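PDB 4FE9: outer membrane protein SusF from Bacteroides thetaiotaomicron, which binds starch at the cell surface through its carbohydrate-binding modules before the polysaccharide is transported into the periplasm for degradation. Local coordinates for residues S38-A43 / T139-T144; D47-A52 / V90-L95; P368-M373 / D389-P394. All coordinates share one frame; numbering follows the deposited sequence.

Contact 1: S38-A43 / T139-T144. With EDO (1,2-ethanediol), chain D.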
# COMPACT_ATOMS: atom_id res chain seq x y z
N SER A 38 -32.72 -0.02 -10.64
CA SER A 38 -31.95 1.20 -10.45
C SER A 38 -32.25 1.78 -9.09
O SER A 38 -33.06 2.69 -8.98
CB SER A 38 -32.32 2.24 -11.52
OG SER A 38 -32.04 1.76 -12.81
N ILE A 39 -31.60 1.25 -8.06
CA ILE A 39 -32.01 1.51 -6.69
C ILE A 39 -31.22 2.72 -6.10
O ILE A 39 -30.02 2.84 -6.30
CB ILE A 39 -31.73 0.29 -5.83
CG1 ILE A 39 -32.62 -0.85 -6.24
CG2 ILE A 39 -31.91 0.62 -4.32
CD1 ILE A 39 -32.07 -2.21 -5.82
N VAL A 40 -31.94 3.67 -5.51
CA VAL A 40 -31.31 4.82 -4.82
C VAL A 40 -31.63 4.73 -3.35
O VAL A 40 -32.77 4.86 -2.96
CB VAL A 40 -31.87 6.19 -5.39
CG1 VAL A 40 -31.37 7.37 -4.55
CG2 VAL A 40 -31.45 6.38 -6.84
N MET A 41 -30.65 4.40 -2.54
CA MET A 41 -30.94 4.00 -1.16
C MET A 41 -31.60 5.17 -0.41
O MET A 41 -32.47 4.97 0.44
CB MET A 41 -29.66 3.56 -0.44
CG MET A 41 -29.13 2.21 -0.87
SD MET A 41 -30.38 0.94 -0.70
CE MET A 41 -30.58 0.93 1.09
N ASP A 42 -31.16 6.39 -0.71
CA ASP A 42 -31.76 7.58 -0.06
C ASP A 42 -33.26 7.52 -0.18
O ASP A 42 -33.97 7.80 0.76
CB ASP A 42 -31.25 8.86 -0.72
CG ASP A 42 -29.92 9.30 -0.20
OD1 ASP A 42 -29.55 8.93 0.95
OD2 ASP A 42 -29.20 10.00 -0.93
N ALA A 43 -33.75 7.12 -1.36
CA ALA A 43 -35.17 7.21 -1.70
C ALA A 43 -35.92 5.89 -1.45
O ALA A 43 -37.12 5.79 -1.74
CB ALA A 43 -35.34 7.65 -3.15
N THR A 139 -28.18 -1.60 -10.84
CA THR A 139 -27.33 -0.68 -10.11
C THR A 139 -27.98 -0.22 -8.82
O THR A 139 -29.20 -0.38 -8.64
CB THR A 139 -27.03 0.54 -10.92
OG1 THR A 139 -28.22 1.33 -11.05
CG2 THR A 139 -26.48 0.13 -12.30
N LEU A 140 -27.14 0.17 -7.87
CA LEU A 140 -27.59 0.61 -6.57
C LEU A 140 -26.68 1.75 -6.12
O LEU A 140 -25.45 1.69 -6.29
CB LEU A 140 -27.53 -0.55 -5.55
CG LEU A 140 -27.95 -0.26 -4.09
CD1 LEU A 140 -28.69 -1.44 -3.43
CD2 LEU A 140 -26.74 0.14 -3.24
N GLN A 141 -27.28 2.78 -5.56
CA GLN A 141 -26.51 3.90 -5.05
C GLN A 141 -26.67 3.97 -3.55
O GLN A 141 -27.77 4.26 -3.05
CB GLN A 141 -27.01 5.21 -5.67
CG GLN A 141 -26.25 6.47 -5.14
CD GLN A 141 -26.94 7.76 -5.55
OE1 GLN A 141 -27.78 7.76 -6.42
NE2 GLN A 141 -26.63 8.83 -4.87
N PRO A 142 -25.58 3.76 -2.82
CA PRO A 142 -25.66 3.83 -1.37
C PRO A 142 -26.08 5.21 -0.92
O PRO A 142 -26.06 6.14 -1.72
CB PRO A 142 -24.23 3.54 -0.92
CG PRO A 142 -23.64 2.72 -2.01
CD PRO A 142 -24.27 3.27 -3.28
N ALA A 143 -26.56 5.31 0.31
CA ALA A 143 -27.15 6.55 0.82
C ALA A 143 -26.06 7.61 0.96
O ALA A 143 -24.85 7.31 0.87
CB ALA A 143 -27.79 6.32 2.14
N THR A 144 -26.50 8.85 0.92
CA THR A 144 -25.62 10.00 1.04
C THR A 144 -24.76 9.90 2.29
O THR A 144 -25.23 9.50 3.34
CB THR A 144 -26.49 11.27 1.07
OG1 THR A 144 -27.13 11.39 -0.21
CG2 THR A 144 -25.64 12.53 1.34
C1 EDO D . -29.26 11.39 -5.14
O1 EDO D . -27.97 11.82 -4.66
C2 EDO D . -30.02 10.74 -3.99
O2 EDO D . -29.83 11.49 -2.77
O HOH W 1 -28.83 3.11 -8.81
O HOH W 2 -28.90 7.05 -2.37
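Ile39 and Leu140 sit side by side on two parallel strands and send their side chains to the same, buried face of the sheet. There the CG2 branch of Ile39 meets CD1 of Leu140 at 3.9 Å, the two chains lying aslant. Leu140 divides its branches: with CG anti to the backbone N (chi1 178°), CD1 also nears the sulfur of Met41, while CD2 touches Met41 CG at 4.0 Å. Met41, its chain bent at chi2 and chi3, wraps over Leu140 and lays its CG against Pro142 CA. With Leu140 shortened to an alanine, Ile39 CG2 is likely to lose its neighbour and the thioether of Met41 to gain freedom to shift. On the other face Val40 and Gln141 run alongside each other and point the same way; the amide nitrogen of Gln141 is bonded to Ser108 and only weakly to a bound ethanediol.

The backbones are joined by hydrogen bonds from Ile39 N to Thr139 O, Gln141 N to Ile39 O and Met41 N to Gln141 O (2.9 Å). A water bonded to Ile39 O and Thr139 OG1 adds a bridge beside the strands. Beyond the strand ends, Asp42 crosses Thr144 at about a right angle and grips it twice. Its OD1 accepts the backbone N of Thr144 at 3.1 Å from the syn side, 25° out of the carboxylate plane, and the syn lone pair of OD2 takes the hydroxyl OG1 of Thr144 at 2.6 Å. These bonds fix the rotation of the carboxylate. A parallel pairing of a short early strand with the last long strand, here 38-40 with 128-141, is a recurrent feature of immunoglobulin-like sandwiches and suits the N-terminal domain's place among the E-set families.

Contact 2: D47-A52 / V90-L95; sequences DSVEIA and VALAQL
Val49 and Val90 adopt nearly the same first torsion (chi1 -73° and -66°), which sets each CG2 between its own backbone N and carbonyl carbon and brings these two methyls together at 3.7 Å, the side chains passing aslant. The same torsion sends CG1 of Val49 the other way, to CD1 of Leu92 at 4.0 Å. Ile51 stands roughly at right angles to Val90 and touches its CG2 with its own CG2, while its CD1 reaches CG1 of Val90. Leu95, one turn into the helix, slides past Ile51 in the opposite sense; its CD2 lies 3.9 Å from Val49 CG2 and almost as near Ile51 CG2. One leucine methyl therefore touches two strand residues at once.

The direct polar links are all between backbone atoms. Val49 and Val90 form an antiparallel hydrogen-bonded pair, Val49 N to Val90 O at 2.9 Å and Val90 N to Val49 O at 3.1 Å. Ser48 faces Ala91 as the next, non-hydrogen-bonded pair, with Ser48 CA close to Val90 O. Ala91 is the N-cap of helix 92-102, and there the chain turns away from the strand. Here the carbonyl oxygen of Asp47 accepts Leu92 N at 2.7 Å, from a donor lying 42° out of the carbonyl plane, and a water links the same oxygen to Ala93 N.

Leu92 and Leu95 also rest on Ile39, and Ile51 and Leu95 continue onto strands 111-122 and 128-141, so the contact opens into the core of the domain. Its chemistry implies a division of labour: apolar branches seat the first helical turn against the sheet, while one carbonyl of the neighbouring strand's lead-in provides, directly and through water, for two amides of that turn which have no preceding helical carbonyl to bond.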
# COMPACT_ATOMS: atom_id res chain seq x y z
N ASP A 47 -38.50 -2.94 1.96
CA ASP A 47 -37.39 -3.66 2.61
C ASP A 47 -36.89 -4.90 1.85
O ASP A 47 -35.81 -5.40 2.11
CB ASP A 47 -37.66 -3.97 4.07
CG ASP A 47 -38.88 -4.78 4.26
OD1 ASP A 47 -39.62 -4.52 5.27
OD2 ASP A 47 -39.18 -5.61 3.37
N SER A 48 -37.64 -5.32 0.84
CA SER A 48 -37.13 -6.29 -0.11
C SER A 48 -37.32 -5.80 -1.55
O SER A 48 -38.22 -5.00 -1.82
CB SER A 48 -37.86 -7.60 0.08
OG SER A 48 -39.18 -7.46 -0.39
N VAL A 49 -36.42 -6.20 -2.45
CA VAL A 49 -36.48 -5.77 -3.85
C VAL A 49 -36.40 -6.97 -4.77
O VAL A 49 -35.75 -7.96 -4.45
CB VAL A 49 -35.32 -4.81 -4.19
CG1 VAL A 49 -35.57 -3.42 -3.53
CG2 VAL A 49 -34.00 -5.38 -3.70
N GLU A 50 -37.01 -6.85 -5.95
CA GLU A 50 -36.93 -7.86 -6.98
C GLU A 50 -35.83 -7.51 -7.90
O GLU A 50 -35.94 -6.54 -8.67
CB GLU A 50 -38.22 -7.88 -7.78
CG GLU A 50 -39.44 -7.53 -6.96
CD GLU A 50 -40.77 -7.93 -7.66
OE1 GLU A 50 -40.88 -7.78 -8.90
OE2 GLU A 50 -41.71 -8.34 -6.95
N ILE A 51 -34.82 -8.38 -7.98
CA ILE A 51 -33.64 -8.01 -8.74
C ILE A 51 -33.48 -8.74 -10.08
O ILE A 51 -32.70 -8.31 -10.94
CB ILE A 51 -32.36 -8.10 -7.89
CG1 ILE A 51 -32.12 -9.53 -7.43
CG2 ILE A 51 -32.48 -7.18 -6.68
CD1 ILE A 51 -30.74 -9.72 -6.77
N ALA A 52 -34.23 -9.83 -10.26
CA ALA A 52 -34.13 -10.61 -11.46
C ALA A 52 -35.36 -11.50 -11.62
O ALA A 52 -36.14 -11.68 -10.67
CB ALA A 52 -32.83 -11.43 -11.48
N VAL A 90 -34.35 -10.07 -2.73
CA VAL A 90 -33.39 -9.97 -1.66
C VAL A 90 -33.84 -8.87 -0.70
O VAL A 90 -34.62 -7.99 -1.08
CB VAL A 90 -31.96 -9.64 -2.18
CG1 VAL A 90 -31.40 -10.82 -3.02
CG2 VAL A 90 -31.96 -8.34 -3.01
N ALA A 91 -33.34 -8.92 0.53
CA ALA A 91 -33.57 -7.83 1.48
C ALA A 91 -32.71 -6.63 1.06
O ALA A 91 -31.53 -6.77 0.79
CB ALA A 91 -33.18 -8.29 2.98
N LEU A 92 -33.36 -5.48 0.90
CA LEU A 92 -32.65 -4.28 0.44
C LEU A 92 -31.42 -3.98 1.31
O LEU A 92 -30.34 -3.65 0.80
CB LEU A 92 -33.60 -3.07 0.43
CG LEU A 92 -32.98 -1.79 -0.16
CD1 LEU A 92 -32.35 -2.07 -1.50
CD2 LEU A 92 -34.00 -0.70 -0.29
N ALA A 93 -31.58 -4.07 2.62
CA ALA A 93 -30.44 -3.75 3.52
C ALA A 93 -29.24 -4.65 3.22
O ALA A 93 -28.10 -4.21 3.30
CB ALA A 93 -30.86 -3.87 4.96
N GLN A 94 -29.48 -5.91 2.85
CA GLN A 94 -28.34 -6.81 2.63
C GLN A 94 -27.76 -6.63 1.25
O GLN A 94 -26.57 -6.81 1.06
CB GLN A 94 -28.73 -8.26 2.83
CG GLN A 94 -29.32 -8.50 4.16
CD GLN A 94 -29.63 -9.96 4.40
OE1 GLN A 94 -30.33 -10.59 3.63
NE2 GLN A 94 -29.14 -10.48 5.52
N LEU A 95 -28.59 -6.22 0.29
CA LEU A 95 -28.09 -5.88 -1.04
C LEU A 95 -27.18 -4.64 -0.95
O LEU A 95 -26.09 -4.62 -1.51
CB LEU A 95 -29.26 -5.59 -1.99
CG LEU A 95 -28.88 -5.25 -3.44
CD1 LEU A 95 -28.07 -6.38 -4.09
CD2 LEU A 95 -30.16 -4.99 -4.25
O HOH W 3 -34.08 -4.63 4.02

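Contact 3: P368-M373 / D389-P394. With NA (sodium ion), chain I.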
# COMPACT_ATOMS: atom_id res chain seq x y z
N PRO A 368 21.81 2.58 -11.19
CA PRO A 368 22.81 3.06 -10.22
C PRO A 368 23.37 4.41 -10.61
O PRO A 368 24.52 4.50 -10.99
CB PRO A 368 23.91 2.02 -10.32
CG PRO A 368 23.88 1.62 -11.76
CD PRO A 368 22.39 1.63 -12.15
N ASN A 369 22.51 5.43 -10.65
CA ASN A 369 22.91 6.78 -11.04
C ASN A 369 23.48 7.56 -9.86
O ASN A 369 22.74 7.92 -8.92
CB ASN A 369 21.72 7.55 -11.59
CG ASN A 369 21.26 7.03 -12.92
OD1 ASN A 369 21.94 6.21 -13.53
ND2 ASN A 369 20.03 7.32 -13.27
N VAL A 370 24.80 7.76 -9.87
CA VAL A 370 25.46 8.55 -8.84
C VAL A 370 25.80 9.90 -9.43
O VAL A 370 26.17 9.99 -10.61
CB VAL A 370 26.74 7.87 -8.36
CG1 VAL A 370 27.48 8.73 -7.30
CG2 VAL A 370 26.45 6.54 -7.83
N TYR A 371 25.59 10.96 -8.66
CA TYR A 371 25.68 12.31 -9.20
C TYR A 371 26.67 13.18 -8.44
O TYR A 371 26.62 13.27 -7.20
CB TYR A 371 24.34 12.98 -9.21
CG TYR A 371 23.33 12.38 -10.17
CD1 TYR A 371 23.21 12.87 -11.48
CD2 TYR A 371 22.36 11.47 -9.72
CE1 TYR A 371 22.19 12.45 -12.31
CE2 TYR A 371 21.36 11.02 -10.55
CZ TYR A 371 21.27 11.52 -11.85
OH TYR A 371 20.28 11.06 -12.68
N LEU A 372 27.47 13.94 -9.19
CA LEU A 372 28.20 15.07 -8.66
C LEU A 372 27.28 16.24 -8.42
O LEU A 372 26.43 16.58 -9.26
CB LEU A 372 29.33 15.46 -9.60
CG LEU A 372 30.44 16.32 -8.99
CD1 LEU A 372 31.26 15.50 -7.95
CD2 LEU A 372 31.37 16.87 -10.11
N MET A 373 27.40 16.86 -7.25
CA MET A 373 26.56 17.99 -6.90
C MET A 373 27.41 19.16 -6.42
O MET A 373 28.47 18.96 -5.84
CB MET A 373 25.57 17.61 -5.79
CG MET A 373 24.73 16.40 -6.12
SD MET A 373 23.39 16.87 -7.20
CE MET A 373 22.50 18.10 -6.21
N ASP A 389 26.44 15.63 -14.74
CA ASP A 389 26.93 15.40 -13.38
C ASP A 389 26.87 13.92 -13.00
O ASP A 389 27.38 13.51 -11.94
CB ASP A 389 26.16 16.30 -12.39
CG ASP A 389 26.49 17.80 -12.59
OD1 ASP A 389 27.52 18.11 -13.23
OD2 ASP A 389 25.74 18.67 -12.11
N LEU A 390 26.50 13.09 -13.98
CA LEU A 390 26.39 11.63 -13.77
C LEU A 390 27.75 10.92 -13.75
O LEU A 390 28.62 11.26 -14.52
CB LEU A 390 25.50 11.05 -14.86
CG LEU A 390 24.95 9.65 -14.66
CD1 LEU A 390 23.69 9.74 -13.83
CD2 LEU A 390 24.67 8.99 -16.03
N PHE A 391 27.93 9.97 -12.84
CA PHE A 391 29.18 9.23 -12.77
C PHE A 391 29.08 8.11 -13.81
O PHE A 391 28.09 7.36 -13.82
CB PHE A 391 29.35 8.56 -11.38
CG PHE A 391 29.99 9.44 -10.32
CD1 PHE A 391 30.90 8.89 -9.43
CD2 PHE A 391 29.45 10.69 -10.01
CE1 PHE A 391 31.39 9.62 -8.34
CE2 PHE A 391 29.99 11.46 -8.95
CZ PHE A 391 30.94 10.91 -8.12
N THR A 392 30.18 7.85 -14.52
CA THR A 392 30.28 6.63 -15.31
C THR A 392 30.18 5.40 -14.42
O THR A 392 30.77 5.37 -13.33
CB THR A 392 31.62 6.56 -16.11
OG1 THR A 392 32.61 5.90 -15.31
CG2 THR A 392 32.10 7.94 -16.49
N VAL A 393 29.57 4.34 -14.96
CA VAL A 393 29.32 3.09 -14.24
C VAL A 393 30.28 1.97 -14.70
O VAL A 393 30.30 1.62 -15.85
CB VAL A 393 27.84 2.62 -14.46
CG1 VAL A 393 27.58 1.33 -13.74
CG2 VAL A 393 26.86 3.68 -14.02
N PRO A 394 30.94 1.31 -13.75
CA PRO A 394 31.85 0.25 -14.14
C PRO A 394 31.10 -0.97 -14.73
O PRO A 394 30.02 -1.34 -14.24
CB PRO A 394 32.51 -0.14 -12.82
CG PRO A 394 31.46 0.14 -11.79
CD PRO A 394 30.68 1.32 -12.30
NA NA I . 25.42 20.74 -11.51
O HOH W 4 26.14 6.87 -11.94
O HOH W 5 24.14 18.05 -10.18
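Asp389 gives OD2 to a sodium ion at 2.2 Å, while its backbone oxygen accepts Leu372 N at 2.8 Å, so one residue joins the metal to strand 371-374. The other ligands are Ser377 OG and the carbonyl oxygens of Tyr378, Gly380 and Ala383. A water lies within hydrogen-bonding distance of both OD2 and Leu372 O, and the positive charge of the ion probably favours the ionised carboxylate.

Farther along, Phe391 N bonds to Val370 O at 2.8 Å; with Leu372 N to Asp389 O, this frames a single backbone bridge between Tyr371 and Leu390. Another water accepts from Val370 N and lies near Phe391 O and Pro368 O.

The packing spreads from this bridge. CG1 of Val370 stands over the centre of the Phe391 ring, 3.8 Å from its centroid and 6° off the normal, a CH-pi contact made squarely on the face; Leu372 N lies at the ring edge. With its CG beside the backbone N (chi1 -68°), Tyr371 turns its ring so that CD1 of Leu390 covers one face, 3.9 Å from the centroid. That same methyl also touches Asn369 CB. Val393 rests against Pro368, and Phe391 continues inward to Ile414 and Leu460.

The whole belongs to a cation-bound loop folded back on the first strand of carbohydrate-binding module 3, a site in which one carboxylate, one serine hydroxyl and three main-chain carbonyls bind sodium.

In the fold
From the N terminus, strand 38-40 runs directly ahead of strand 48-57. Contact 2 closes the inner loop by pairing 47-52 with 90-95, and contact 1 closes the outer one only when 139-144 returns beside 38-43, so contact 2 is nested within contact 1. Their centres are 12 Å apart and they share one core: Ile39, Met41 and Leu140 pack on Leu92 and Leu95, clamping helix 92-102 to the N-terminal domain's sheet. Contact 3 comes later in series, closing a short loop at the start of carbohydrate-binding module 3 on the opposite side of the chain's centre, its nearest atoms about 45 Å from contact 1.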